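Local coordinates for protein ChiX (Serratia marcescens, PDB 5OPZ) that probably cleaves the L-Ala–D-Glu bond of peptidoglycan peptides as a zinc-dependent endopeptidase, and is required for chitinase secretion, at residues V42-Q56 with S70-P84. Sequence-based numbering, arbitrary orientation.
Sequences VPFSVSEGLRSMARQ and SRHLTGHAVDVVAMP. With ZN (zinc ion), chain C.
His72 ND1 donates a nearly straight hydrogen bond to Gly49 O, 2.8 Å away, with the acceptor lying in the plane of the imidazole. This second-shell carbonyl helps fix the ring's rotation and leaves His72 NE2 to bind zinc at 2.1 Å; Asp79 OD1 and His127 complete the protein's share of the metal site. Histidine suits the place because one ring nitrogen can donate its N-H while the other offers its lone pair to the metal. One ring face lies over Ala77 CB, and the other carries the Arg51 guanidinium, centres 4.1 Å apart. Arg51 is gripped along the edge of its guanidinium: NE and NH2 reach Glu48 OE2 and OE1 in a side-on salt bridge, while Arg51 NH1 takes a lone pair of Gln56 OE1 at 2.8 Å. A bend at chi3 (-70°) turns the otherwise extended arginine flat onto the ring. Water joins Glu48 OE1 to Asp79 OD2, donating to both, which probably eases the closeness of the two carboxylates.

From the zinc ligand Asp79 onward the segments pair as antiparallel strands. Ser47 and Glu48 both face Asp79 in a classic beta bulge, where Ser47 N meets Asp79 O at 2.8 Å and Asp79 N meets Glu48 O; Ser45 and Val81 then exchange backbone bonds.

Strand 44-48 is an edge of the four-stranded sheet, with 77-82 between it and 127-130. Phe44, against Val80, packs on helices 27-39 and 92-109, whereas Ser45 touches helix 15-21.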
# COMPACT_ATOMS: atom_id res chain seq x y z
N VAL A 42 3.59 12.15 5.24
CA VAL A 42 3.04 12.32 3.91
C VAL A 42 1.66 11.70 3.90
O VAL A 42 1.53 10.49 4.09
CB VAL A 42 3.95 11.57 2.90
CG1 VAL A 42 3.35 11.65 1.51
CG2 VAL A 42 5.33 12.18 2.95
N PRO A 43 0.63 12.49 3.61
CA PRO A 43 -0.69 11.88 3.44
C PRO A 43 -0.69 10.89 2.28
O PRO A 43 0.03 11.08 1.30
CB PRO A 43 -1.59 13.08 3.10
CG PRO A 43 -0.83 14.28 3.55
CD PRO A 43 0.60 13.91 3.26
N PHE A 44 -1.50 9.84 2.41
CA PHE A 44 -1.62 8.83 1.36
C PHE A 44 -2.96 8.17 1.42
O PHE A 44 -3.62 8.17 2.48
CB PHE A 44 -0.46 7.81 1.46
CG PHE A 44 -0.55 6.87 2.65
CD1 PHE A 44 0.04 7.21 3.87
CD2 PHE A 44 -1.12 5.63 2.51
CE1 PHE A 44 -0.01 6.34 4.95
CE2 PHE A 44 -1.15 4.77 3.59
CZ PHE A 44 -0.60 5.12 4.81
N SER A 45 -3.36 7.60 0.30
CA SER A 45 -4.48 6.71 0.24
C SER A 45 -4.06 5.37 -0.30
O SER A 45 -2.96 5.18 -0.74
CB SER A 45 -5.62 7.34 -0.58
OG SER A 45 -6.80 6.55 -0.58
N VAL A 46 -4.96 4.43 -0.24
CA VAL A 46 -4.77 3.12 -0.85
C VAL A 46 -5.46 3.20 -2.21
O VAL A 46 -6.69 3.34 -2.27
CB VAL A 46 -5.37 2.01 0.03
CG1 VAL A 46 -5.36 0.68 -0.71
CG2 VAL A 46 -4.61 1.93 1.34
N SER A 47 -4.66 3.09 -3.28
CA SER A 47 -5.20 3.15 -4.63
C SER A 47 -5.73 1.82 -5.13
O SER A 47 -6.65 1.78 -5.95
CB SER A 47 -4.19 3.73 -5.63
OG SER A 47 -3.12 2.85 -5.82
N GLU A 48 -5.14 0.73 -4.63
CA GLU A 48 -5.57 -0.61 -4.98
C GLU A 48 -5.27 -1.59 -3.82
O GLU A 48 -4.17 -1.62 -3.32
CB GLU A 48 -4.90 -1.07 -6.27
CG GLU A 48 -5.43 -2.40 -6.77
CD GLU A 48 -4.89 -2.82 -8.13
OE1 GLU A 48 -3.79 -2.42 -8.57
OE2 GLU A 48 -5.56 -3.67 -8.76
N GLY A 49 -6.30 -2.28 -3.38
CA GLY A 49 -6.14 -3.38 -2.41
C GLY A 49 -6.39 -4.67 -3.14
O GLY A 49 -5.50 -5.16 -3.84
N LEU A 50 -7.60 -5.19 -3.02
CA LEU A 50 -8.00 -6.38 -3.76
C LEU A 50 -8.03 -6.06 -5.27
O LEU A 50 -8.43 -4.98 -5.70
CB LEU A 50 -9.31 -6.92 -3.18
CG LEU A 50 -9.89 -8.24 -3.64
CD1 LEU A 50 -9.03 -9.46 -3.32
CD2 LEU A 50 -11.28 -8.40 -3.03
N ARG A 51 -7.50 -6.99 -6.03
CA ARG A 51 -7.47 -6.90 -7.47
C ARG A 51 -8.24 -8.10 -8.00
O ARG A 51 -8.13 -9.19 -7.46
CB ARG A 51 -6.03 -6.93 -7.95
CG ARG A 51 -5.82 -6.82 -9.45
CD ARG A 51 -4.34 -6.93 -9.79
NE ARG A 51 -3.61 -5.75 -9.35
CZ ARG A 51 -2.29 -5.70 -9.16
NH1 ARG A 51 -1.52 -6.77 -9.34
NH2 ARG A 51 -1.72 -4.58 -8.78
N SER A 52 -9.02 -7.88 -9.05
CA SER A 52 -9.72 -8.98 -9.65
C SER A 52 -8.78 -9.84 -10.50
O SER A 52 -7.76 -9.40 -11.01
CB SER A 52 -10.85 -8.46 -10.52
OG SER A 52 -10.35 -7.83 -11.68
N MET A 53 -9.18 -11.10 -10.69
CA MET A 53 -8.43 -12.00 -11.57
C MET A 53 -8.39 -11.44 -12.98
O MET A 53 -7.35 -11.52 -13.65
CB MET A 53 -8.91 -13.45 -11.53
CG MET A 53 -8.00 -14.38 -12.32
SD MET A 53 -8.59 -16.07 -12.24
CE MET A 53 -7.87 -16.65 -10.71
N ALA A 54 -9.48 -10.83 -13.44
CA ALA A 54 -9.47 -10.30 -14.82
C ALA A 54 -8.42 -9.19 -15.00
O ALA A 54 -7.77 -9.08 -16.05
CB ALA A 54 -10.84 -9.75 -15.18
N ARG A 55 -8.27 -8.35 -13.99
CA ARG A 55 -7.28 -7.26 -14.03
C ARG A 55 -5.87 -7.84 -14.03
O ARG A 55 -5.01 -7.43 -14.77
CB ARG A 55 -7.49 -6.29 -12.86
CG ARG A 55 -6.38 -5.27 -12.71
CD ARG A 55 -6.16 -4.40 -13.93
NE ARG A 55 -5.38 -3.22 -13.58
CZ ARG A 55 -5.45 -2.09 -14.25
NH1 ARG A 55 -4.74 -1.01 -13.91
NH2 ARG A 55 -6.28 -2.03 -15.27
N GLN A 56 -5.66 -8.86 -13.21
CA GLN A 56 -4.36 -9.54 -13.20
C GLN A 56 -4.08 -10.17 -14.58
O GLN A 56 -2.94 -10.08 -15.06
CB GLN A 56 -4.26 -10.56 -12.11
CG GLN A 56 -2.87 -11.08 -11.91
CD GLN A 56 -1.94 -10.07 -11.28
OE1 GLN A 56 -2.40 -9.15 -10.60
NE2 GLN A 56 -0.63 -10.24 -11.46
N SER A 70 -0.75 -13.24 -7.71
CA SER A 70 -0.46 -11.92 -7.12
C SER A 70 -0.99 -11.89 -5.72
O SER A 70 -2.12 -12.33 -5.46
CB SER A 70 -1.13 -10.80 -7.91
OG SER A 70 -1.16 -9.58 -7.19
N ARG A 71 -0.23 -11.28 -4.83
CA ARG A 71 -0.70 -11.06 -3.47
C ARG A 71 -1.93 -10.16 -3.45
O ARG A 71 -2.70 -10.19 -2.52
CB ARG A 71 0.42 -10.50 -2.62
CG ARG A 71 1.64 -11.39 -2.45
CD ARG A 71 1.75 -11.96 -1.05
NE ARG A 71 0.77 -13.00 -0.82
CZ ARG A 71 0.68 -13.67 0.31
NH1 ARG A 71 1.44 -13.34 1.35
NH2 ARG A 71 -0.14 -14.70 0.40
N HIS A 72 -2.15 -9.35 -4.49
CA HIS A 72 -3.35 -8.54 -4.49
C HIS A 72 -4.64 -9.31 -4.65
O HIS A 72 -5.68 -8.83 -4.25
CB HIS A 72 -3.32 -7.49 -5.60
CG HIS A 72 -2.41 -6.33 -5.36
ND1 HIS A 72 -2.81 -5.20 -4.68
CD2 HIS A 72 -1.13 -6.08 -5.74
CE1 HIS A 72 -1.83 -4.32 -4.63
NE2 HIS A 72 -0.80 -4.82 -5.28
N LEU A 73 -4.56 -10.48 -5.30
CA LEU A 73 -5.75 -11.25 -5.54
C LEU A 73 -6.39 -11.83 -4.30
O LEU A 73 -7.59 -12.02 -4.28
CB LEU A 73 -5.44 -12.43 -6.48
CG LEU A 73 -5.12 -12.06 -7.93
CD1 LEU A 73 -4.74 -13.28 -8.72
CD2 LEU A 73 -6.31 -11.41 -8.57
N THR A 74 -5.57 -12.11 -3.30
CA THR A 74 -5.98 -12.84 -2.12
C THR A 74 -6.16 -11.91 -0.90
O THR A 74 -6.51 -12.37 0.16
CB THR A 74 -4.93 -13.92 -1.82
OG1 THR A 74 -3.64 -13.29 -1.78
CG2 THR A 74 -4.94 -15.03 -2.84
N GLY A 75 -5.95 -10.61 -1.06
CA GLY A 75 -6.05 -9.67 0.03
C GLY A 75 -4.76 -9.35 0.74
O GLY A 75 -4.78 -8.72 1.78
N HIS A 76 -3.61 -9.79 0.22
CA HIS A 76 -2.34 -9.68 0.94
C HIS A 76 -1.48 -8.48 0.51
O HIS A 76 -0.30 -8.41 0.95
CB HIS A 76 -1.54 -10.98 0.86
CG HIS A 76 -2.22 -12.15 1.51
ND1 HIS A 76 -3.14 -12.92 0.85
CD2 HIS A 76 -2.07 -12.70 2.73
CE1 HIS A 76 -3.53 -13.90 1.64
NE2 HIS A 76 -2.91 -13.78 2.80
N ALA A 77 -2.00 -7.56 -0.31
CA ALA A 77 -1.20 -6.44 -0.75
C ALA A 77 -2.03 -5.21 -0.96
O ALA A 77 -3.22 -5.27 -1.22
CB ALA A 77 -0.48 -6.81 -2.04
N VAL A 78 -1.38 -4.06 -0.84
CA VAL A 78 -1.95 -2.76 -1.20
C VAL A 78 -0.92 -1.99 -2.01
O VAL A 78 0.29 -2.13 -1.79
CB VAL A 78 -2.37 -1.93 0.04
CG1 VAL A 78 -3.48 -2.65 0.80
CG2 VAL A 78 -1.20 -1.65 0.94
N ASP A 79 -1.44 -1.15 -2.91
CA ASP A 79 -0.67 -0.06 -3.51
C ASP A 79 -1.18 1.25 -2.94
O ASP A 79 -2.37 1.48 -2.94
CB ASP A 79 -0.83 -0.09 -5.02
CG ASP A 79 -0.15 -1.25 -5.68
OD1 ASP A 79 0.57 -2.01 -5.06
OD2 ASP A 79 -0.34 -1.43 -6.89
N VAL A 80 -0.26 2.04 -2.43
CA VAL A 80 -0.60 3.33 -1.89
C VAL A 80 -0.30 4.42 -2.92
O VAL A 80 0.48 4.23 -3.84
CB VAL A 80 0.15 3.67 -0.57
CG1 VAL A 80 -0.10 2.59 0.47
CG2 VAL A 80 1.63 3.83 -0.79
N VAL A 81 -0.97 5.53 -2.76
CA VAL A 81 -0.74 6.71 -3.56
C VAL A 81 -0.47 7.89 -2.61
O VAL A 81 -1.31 8.18 -1.71
CB VAL A 81 -1.87 7.01 -4.56
CG1 VAL A 81 -3.19 7.19 -3.91
CG2 VAL A 81 -1.52 8.22 -5.43
N ALA A 82 0.67 8.57 -2.82
CA ALA A 82 1.00 9.75 -1.98
C ALA A 82 0.11 10.93 -2.40
O ALA A 82 -0.07 11.17 -3.60
CB ALA A 82 2.43 10.13 -2.17
N MET A 83 -0.40 11.64 -1.39
CA MET A 83 -1.37 12.73 -1.58
C MET A 83 -0.92 14.02 -0.87
O MET A 83 -1.68 14.57 -0.07
CB MET A 83 -2.74 12.31 -1.00
CG MET A 83 -3.40 11.10 -1.60
SD MET A 83 -3.76 11.36 -3.31
CE MET A 83 -5.01 12.63 -3.23
N PRO A 84 0.32 14.46 -1.07
CA PRO A 84 0.77 15.68 -0.40
C PRO A 84 -0.15 16.87 -0.73
O PRO A 84 -0.45 17.13 -1.91
CB PRO A 84 2.18 15.89 -0.96
CG PRO A 84 2.18 15.15 -2.27
CD PRO A 84 1.32 13.97 -2.04
ZN ZN C . 0.98 -3.81 -5.81
O HOH W 1 -0.56 3.45 -6.32
O HOH W 2 -2.06 -0.44 -8.68
O HOH W 3 -9.33 -11.35 -6.50